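Periplasmic binding protein/LacI transcriptional regulator (Mycobacterium smegmatis, PDB 6HYH) binds beta-D-fucofuranose in this structure and probably serves as the sugar-binding protein of an L-arabinofuranose ABC transporter. Local coordinates at residues A[121-126]-A[160-165]. Sequence-based numbering, arbitrary orientation.
Sequences ADFIEE and IDRKTG. With ZN (zinc ion), chain N; ZN (zinc ion), chain F; GYE (beta-D-fucofuranose), chain K.
Arg162 crosses the first turn of helix 123-137 to meet Glu126 and the bound sugar together. Its chain is extended from CG to NE, and CG passes the carbonyl of Phe123. Glu126 OE1 takes NE of Arg162 at 3.0 Å, nearly along its own C-O axis, in a salt bridge. A weak second bond comes from NH2. The carboxylate and guanidinium planes lie 30° apart. NH1 and NH2 of Arg162 both donate to beta-D-fucofuranose O3, which sits in the guanidinium plane, at 2.8 and 2.7 Å. Glu126 thus probably helps to position the arginine that holds the ligand and to balance its charge.

The ring of Phe123 stands nearly upright to this guanidinium group, at 83°. CE1 of Phe123 lies 3.2 Å from C6 of the sugar, and CB of Phe123 packs on Asp161 CB. CG of Phe123 lies anti to its carbonyl carbon (chi1 -57°), and the ring extends to the sugar.

Asp161 turns its OD2 to a zinc ion, also bound by Asp157. Its other oxygen lies against Ile124 CG1. Further along, the helices come close at Gly165, whose CA is 3.4 Å from Ile124 O in a CA-H...O contact.

Asp122 N-caps helix 123-137. Phe123 and Arg162 belong to the sugar pocket at the cleft between the two alpha/beta lobes, characteristic of periplasmic binding proteins.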
loop_
_atom_site.group_PDB
_atom_site.type_symbol
_atom_site.label_atom_id
_atom_site.label_comp_id
_atom_site.label_asym_id
_atom_site.label_seq_id
_atom_site.Cartn_x
_atom_site.Cartn_y
_atom_site.Cartn_z
ATOM N N ALA A 121 4.750 -6.008 -11.763
ATOM C CA ALA A 121 6.080 -6.404 -11.327
ATOM C C ALA A 121 6.457 -5.625 -10.073
ATOM O O ALA A 121 5.794 -4.652 -9.699
ATOM C CB ALA A 121 7.093 -6.148 -12.445
ATOM N N ASP A 122 7.543 -6.048 -9.417
ATOM C CA ASP A 122 8.043 -5.335 -8.238
ATOM C C ASP A 122 9.171 -4.415 -8.675
ATOM O O ASP A 122 10.347 -4.782 -8.626
ATOM C CB ASP A 122 8.509 -6.302 -7.158
ATOM C CG ASP A 122 9.034 -5.579 -5.918
ATOM O OD1 ASP A 122 9.212 -4.328 -5.998
ATOM O OD2 ASP A 122 9.234 -6.255 -4.866
ATOM N N PHE A 123 8.804 -3.169 -9.012
ATOM C CA PHE A 123 9.749 -2.209 -9.589
ATOM C C PHE A 123 10.881 -1.844 -8.634
ATOM O O PHE A 123 12.028 -1.622 -9.069
ATOM C CB PHE A 123 8.998 -0.955 -9.975
ATOM C CG PHE A 123 7.892 -1.209 -10.917
ATOM C CD1 PHE A 123 8.131 -1.922 -12.079
ATOM C CD2 PHE A 123 6.627 -0.715 -10.668
ATOM C CE1 PHE A 123 7.123 -2.160 -12.978
ATOM C CE2 PHE A 123 5.608 -0.934 -11.552
ATOM C CZ PHE A 123 5.856 -1.664 -12.725
ATOM N N ILE A 124 10.576 -1.703 -7.338
ATOM C CA ILE A 124 11.638 -1.372 -6.391
ATOM C C ILE A 124 12.749 -2.400 -6.490
ATOM O O ILE A 124 13.932 -2.052 -6.565
ATOM C CB ILE A 124 11.105 -1.291 -4.950
ATOM C CG1 ILE A 124 10.059 -0.200 -4.806
ATOM C CG2 ILE A 124 12.267 -1.094 -3.992
ATOM C CD1 ILE A 124 9.338 -0.315 -3.485
ATOM N N GLU A 125 12.378 -3.685 -6.518
ATOM C CA GLU A 125 13.375 -4.744 -6.486
ATOM C C GLU A 125 14.146 -4.820 -7.789
ATOM O O GLU A 125 15.330 -5.185 -7.780
ATOM C CB GLU A 125 12.706 -6.086 -6.200
ATOM C CG GLU A 125 13.608 -7.299 -6.398
ATOM C CD GLU A 125 14.612 -7.501 -5.287
ATOM O OE1 GLU A 125 14.730 -6.592 -4.446
ATOM O OE2 GLU A 125 15.232 -8.592 -5.237
ATOM N N GLU A 126 13.515 -4.448 -8.910
ATOM C CA GLU A 126 14.254 -4.350 -10.167
ATOM C C GLU A 126 15.361 -3.311 -10.040
ATOM O O GLU A 126 16.534 -3.575 -10.376
ATOM C CB GLU A 126 13.308 -4.007 -11.324
ATOM C CG GLU A 126 12.219 -5.042 -11.632
ATOM C CD GLU A 126 11.159 -4.499 -12.636
ATOM O OE1 GLU A 126 11.262 -3.299 -13.015
ATOM O OE2 GLU A 126 10.231 -5.260 -13.044
ATOM N N ILE A 160 9.660 6.024 -10.188
ATOM C CA ILE A 160 9.873 6.383 -8.783
ATOM C C ILE A 160 10.440 5.196 -8.009
ATOM O O ILE A 160 11.424 5.319 -7.255
ATOM C CB ILE A 160 8.553 6.894 -8.174
ATOM C CG1 ILE A 160 8.144 8.218 -8.826
ATOM C CG2 ILE A 160 8.665 7.028 -6.679
ATOM C CD1 ILE A 160 6.687 8.538 -8.719
ATOM N N ASP A 161 9.830 4.020 -8.196
ATOM C CA ASP A 161 10.283 2.829 -7.489
ATOM C C ASP A 161 11.674 2.407 -7.937
ATOM O O ASP A 161 12.508 2.028 -7.110
ATOM C CB ASP A 161 9.294 1.689 -7.710
ATOM C CG ASP A 161 8.081 1.810 -6.823
ATOM O OD1 ASP A 161 8.277 2.175 -5.645
ATOM O OD2 ASP A 161 6.937 1.567 -7.287
ATOM N N ARG A 162 11.942 2.440 -9.242
ATOM C CA ARG A 162 13.236 1.976 -9.713
ATOM C C ARG A 162 14.345 2.890 -9.222
ATOM O O ARG A 162 15.390 2.401 -8.768
ATOM C CB ARG A 162 13.225 1.884 -11.238
ATOM C CG ARG A 162 12.370 0.752 -11.758
ATOM C CD ARG A 162 12.501 0.561 -13.269
ATOM N NE ARG A 162 11.564 -0.455 -13.750
ATOM C CZ ARG A 162 11.020 -0.448 -14.968
ATOM N NH1 ARG A 162 11.308 0.524 -15.838
ATOM N NH2 ARG A 162 10.172 -1.401 -15.321
ATOM N N LYS A 163 14.138 4.218 -9.315
ATOM C CA LYS A 163 15.007 5.176 -8.624
ATOM C C LYS A 163 15.306 4.750 -7.184
ATOM O O LYS A 163 16.479 4.656 -6.793
ATOM C CB LYS A 163 14.414 6.579 -8.666
ATOM C CG LYS A 163 15.442 7.680 -8.383
ATOM C CD LYS A 163 14.827 9.060 -8.544
ATOM C CE LYS A 163 15.764 10.164 -8.085
ATOM N NZ LYS A 163 15.167 11.477 -8.463
ATOM N N THR A 164 14.256 4.543 -6.361
ATOM C CA THR A 164 14.476 4.190 -4.950
ATOM C C THR A 164 15.328 2.933 -4.820
ATOM O O THR A 164 16.301 2.893 -4.058
ATOM C CB THR A 164 13.144 3.969 -4.232
ATOM O OG1 THR A 164 12.331 5.141 -4.360
ATOM C CG2 THR A 164 13.366 3.649 -2.741
ATOM N N GLY A 165 14.949 1.881 -5.531
ATOM C CA GLY A 165 15.646 0.619 -5.387
ATOM C C GLY A 165 17.091 0.707 -5.828
ATOM O O GLY A 165 17.984 0.189 -5.153
HETATM ZN ZN ZN N . 17.007 -8.520 -4.213
HETATM ZN ZN ZN F . 5.009 0.843 -6.171
HETATM O O3 GYE K . 9.560 -0.432 -17.802
HETATM C C2 GYE K . 8.741 0.913 -19.708
HETATM C C1 GYE K . 7.333 1.371 -20.087
HETATM O O5 GYE K . 5.389 0.540 -16.553
HETATM C C6 GYE K . 7.097 -1.159 -16.039
HETATM O O4 GYE K . 6.562 1.216 -18.889
HETATM C C5 GYE K . 6.374 -0.350 -17.100
HETATM C C4 GYE K . 7.322 0.534 -17.881
HETATM C C3 GYE K . 8.448 -0.149 -18.646
HETATM O O1 GYE K . 7.256 2.697 -20.533
HETATM O O2 GYE K . 9.475 0.321 -20.772
HETATM O O HOH W 1 18.891 -7.633 -4.923
#